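Local coordinates for Thiol:disulfide interchange protein DsbA (Neisseria meningitidis MC58, PDB 3HZ8) that probably acts as a periplasmic thiol:disulfide oxidoreductase of the DsbA type, introducing disulfide bonds into exported proteins, at residues A[24-29]-A[183-188]. The protein carries 1 engineered substitution. Sequence-based numbering, arbitrary orientation.
Sequences GKVEVL and DKVREE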
ATOM      1  N   GLY A  24       9.153   6.636  15.559  1.00 20.90           N
ATOM      2  CA  GLY A  24      10.034   5.678  16.227  1.00 20.75           C
ATOM      3  C   GLY A  24       9.956   4.268  15.674  1.00 20.21           C
ATOM      4  O   GLY A  24      10.573   3.345  16.214  1.00 21.50           O
ATOM      5  N   LYS A  25       9.183   4.091  14.604  1.00 19.29           N
ATOM      6  CA  LYS A  25       9.132   2.818  13.901  1.00 17.36           C
ATOM      7  C   LYS A  25       9.693   2.985  12.489  1.00 15.80           C
ATOM      8  O   LYS A  25       9.995   4.098  12.063  1.00 15.28           O
ATOM      9  CB  LYS A  25       7.713   2.261  13.878  1.00 17.71           C
ATOM     10  CG  LYS A  25       7.286   1.588  15.188  1.00 19.58           C
ATOM     11  CD  LYS A  25       6.175   0.576  14.927  1.00 21.13           C
ATOM     12  CE  LYS A  25       5.446   0.162  16.192  1.00 22.29           C
ATOM     13  NZ  LYS A  25       4.146  -0.472  15.815  1.00 24.19           N
ATOM     14  N   VAL A  26       9.866   1.867  11.797  1.00 14.15           N
ATOM     15  CA  VAL A  26      10.337   1.869  10.411  1.00 13.15           C
ATOM     16  C   VAL A  26       9.161   1.522   9.505  1.00 11.06           C
ATOM     17  O   VAL A  26       8.698   0.379   9.465  1.00 11.52           O
ATOM     18  CB  VAL A  26      11.480   0.856  10.176  1.00 13.88           C
ATOM     19  CG1 VAL A  26      11.933   0.892   8.729  1.00 15.06           C
ATOM     20  CG2 VAL A  26      12.661   1.134  11.108  1.00 15.00           C
ATOM     21  N   GLU A  27       8.678   2.523   8.781  1.00  9.69           N
ATOM     22  CA  GLU A  27       7.536   2.348   7.888  1.00  8.69           C
ATOM     23  C   GLU A  27       7.980   1.831   6.519  1.00  8.13           C
ATOM     24  O   GLU A  27       8.967   2.310   5.971  1.00  8.69           O
ATOM     25  CB  GLU A  27       6.821   3.684   7.695  1.00  9.28           C
ATOM     26  CG  GLU A  27       5.580   3.603   6.839  1.00  8.56           C
ATOM     27  CD  GLU A  27       4.843   4.917   6.786  1.00  8.92           C
ATOM     28  OE1 GLU A  27       4.138   5.231   7.761  1.00  9.83           O
ATOM     29  OE2 GLU A  27       4.963   5.629   5.777  1.00 10.22           O
ATOM     30  N   VAL A  28       7.238   0.859   5.991  1.00  7.44           N
ATOM     31  CA  VAL A  28       7.362   0.426   4.593  1.00  7.07           C
ATOM     32  C   VAL A  28       6.039   0.821   3.955  1.00  7.30           C
ATOM     33  O   VAL A  28       4.986   0.292   4.338  1.00  7.69           O
ATOM     34  CB  VAL A  28       7.599  -1.102   4.466  1.00  7.25           C
ATOM     35  CG1 VAL A  28       7.714  -1.506   2.995  1.00  7.68           C
ATOM     36  CG2 VAL A  28       8.864  -1.511   5.237  1.00  7.92           C
ATOM     37  N   LEU A  29       6.092   1.776   3.018  1.00  6.66           N
ATOM     38  CA  LEU A  29       4.884   2.340   2.416  1.00  6.86           C
ATOM     39  C   LEU A  29       4.764   1.894   0.956  1.00  6.49           C
ATOM     40  O   LEU A  29       5.680   2.131   0.176  1.00  6.90           O
ATOM     41  CB  LEU A  29       4.921   3.874   2.522  1.00  6.86           C
ATOM     42  CG  LEU A  29       4.032   4.727   1.623  1.00  9.50           C
ATOM     43  CD1 LEU A  29       2.572   4.346   1.741  1.00  9.22           C
ATOM     44  CD2 LEU A  29       4.245   6.204   1.953  1.00  8.30           C
ATOM     45  N   ASP A 183      17.168  -1.288   7.948  1.00 15.89           N
ATOM     46  CA  ASP A 183      18.325  -1.199   8.844  1.00 16.72           C
ATOM     47  C   ASP A 183      18.965   0.194   8.769  1.00 16.28           C
ATOM     48  O   ASP A 183      19.313   0.780   9.801  1.00 16.96           O
ATOM     49  CB  ASP A 183      19.341  -2.304   8.522  1.00 16.96           C
ATOM     50  CG  ASP A 183      20.631  -2.170   9.318  1.00 18.91           C
ATOM     51  OD1 ASP A 183      20.605  -2.392  10.542  1.00 22.02           O
ATOM     52  OD2 ASP A 183      21.667  -1.837   8.710  1.00 21.45           O
ATOM     53  N   LYS A 184      19.093   0.735   7.555  1.00 15.82           N
ATOM     54  CA  LYS A 184      19.658   2.075   7.361  1.00 15.30           C
ATOM     55  C   LYS A 184      18.840   3.115   8.138  1.00 15.93           C
ATOM     56  O   LYS A 184      19.410   3.934   8.874  1.00 15.50           O
ATOM     57  CB  LYS A 184      19.724   2.423   5.865  1.00 14.95           C
ATOM     58  CG  LYS A 184      20.370   3.763   5.532  1.00 15.26           C
ATOM     59  CD  LYS A 184      20.411   3.963   4.019  1.00 14.78           C
ATOM     60  CE  LYS A 184      20.999   5.311   3.619  1.00 16.70           C
ATOM     61  NZ  LYS A 184      22.454   5.420   3.929  1.00 17.04           N
ATOM     62  N   VAL A 185      17.518   3.060   7.976  1.00 16.68           N
ATOM     63  CA  VAL A 185      16.576   3.924   8.705  1.00 17.93           C
ATOM     64  C   VAL A 185      16.664   3.742  10.220  1.00 19.08           C
ATOM     65  O   VAL A 185      16.788   4.722  10.955  1.00 19.57           O
ATOM     66  CB  VAL A 185      15.113   3.663   8.236  1.00 17.48           C
ATOM     67  CG1 VAL A 185      14.092   4.309   9.181  1.00 17.72           C
ATOM     68  CG2 VAL A 185      14.922   4.164   6.818  1.00 17.79           C
ATOM     69  N   ARG A 186      16.575   2.491  10.670  1.00 20.59           N
ATOM     70  CA  ARG A 186      16.579   2.141  12.088  1.00 22.03           C
ATOM     71  C   ARG A 186      17.765   2.798  12.775  1.00 23.20           C
ATOM     72  O   ARG A 186      17.622   3.413  13.837  1.00 23.67           O
ATOM     73  CB  ARG A 186      16.638   0.612  12.241  1.00 22.08           C
ATOM     74  CG  ARG A 186      16.352   0.074  13.631  1.00 22.51           C
ATOM     75  CD  ARG A 186      16.384  -1.451  13.626  1.00 22.07           C
ATOM     76  NE  ARG A 186      15.149  -2.051  13.113  1.00 22.55           N
ATOM     77  CZ  ARG A 186      15.037  -2.723  11.968  1.00 21.75           C
ATOM     78  NH1 ARG A 186      16.091  -2.910  11.182  1.00 22.97           N
ATOM     79  NH2 ARG A 186      13.863  -3.225  11.613  1.00 22.50           N
ATOM     80  N   GLU A 187      18.929   2.704  12.146  1.00 24.01           N
ATOM     81  CA  GLU A 187      20.154   3.223  12.740  1.00 25.56           C
ATOM     82  C   GLU A 187      20.386   4.725  12.523  1.00 26.00           C
ATOM     83  O   GLU A 187      21.070   5.370  13.323  1.00 26.24           O
ATOM     84  CB  GLU A 187      21.350   2.376  12.312  1.00 26.04           C
ATOM     85  CG  GLU A 187      21.221   0.886  12.703  1.00 27.95           C
ATOM     86  CD  GLU A 187      20.853   0.641  14.178  1.00 28.02           C
ATOM     87  OE1 GLU A 187      21.046   1.543  15.026  1.00 31.80           O
ATOM     88  OE2 GLU A 187      20.371  -0.474  14.493  1.00 31.70           O
ATOM     89  N   GLU A 188      19.805   5.274  11.458  1.00 26.73           N
ATOM     90  CA  GLU A 188      19.755   6.725  11.254  1.00 27.49           C
ATOM     91  C   GLU A 188      18.932   7.395  12.342  1.00 28.08           C
ATOM     92  O   GLU A 188      19.372   8.377  12.941  1.00 28.15           O
ATOM     93  CB  GLU A 188      19.127   7.067   9.897  1.00 27.30           C
ATOM     94  CG  GLU A 188      20.067   6.940   8.733  1.00 27.55           C
ATOM     95  CD  GLU A 188      19.459   7.408   7.428  1.00 27.13           C
ATOM     96  OE1 GLU A 188      18.231   7.268   7.229  1.00 24.65           O
ATOM     97  OE2 GLU A 188      20.226   7.916   6.587  1.00 28.96           O
TER
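In the thioredoxin fold of this DsbA, the C-terminal helix 171-191 packs against the central sheet, and V26, at the start of strand 26-32, meets V185 and R186 of that helix. V26 and R186 are the closest backbone pair, with 6.5 Å between V26 CA and R186 CA. Both valines direct CB at the opposite segment. V26 offers both its methyls to a single methyl of V185: CG2 of V26 lies 4.0 Å from V185 CG1, and CG1 of V26 is 4.1 Å from the same atom. On V185, CG1 stands anti to the backbone N (chi1 167°), and this is the branch that reaches the strand. The two side chains run past each other in opposite directions, and their methyl groups do the touching. V26 CG2 also rests on the helix backbone, 4.2 Å from R186 CA, and lies equally far from R186 CB. Beyond CB, the arginine bends at chi3 (-80°), and its NE forms a salt bridge with D56, just ahead of strand 57-63. A182, of the same helix, touches V26, and Y164 of strand 164-166 touches V185 while its hydroxyl is hydrogen-bonded to E188. With 149 Å² buried and no hydrogen bond across, the direct attachment here is van der Waals and hydrophobic, while the arginine's charge is paired with an aspartate outside both segments.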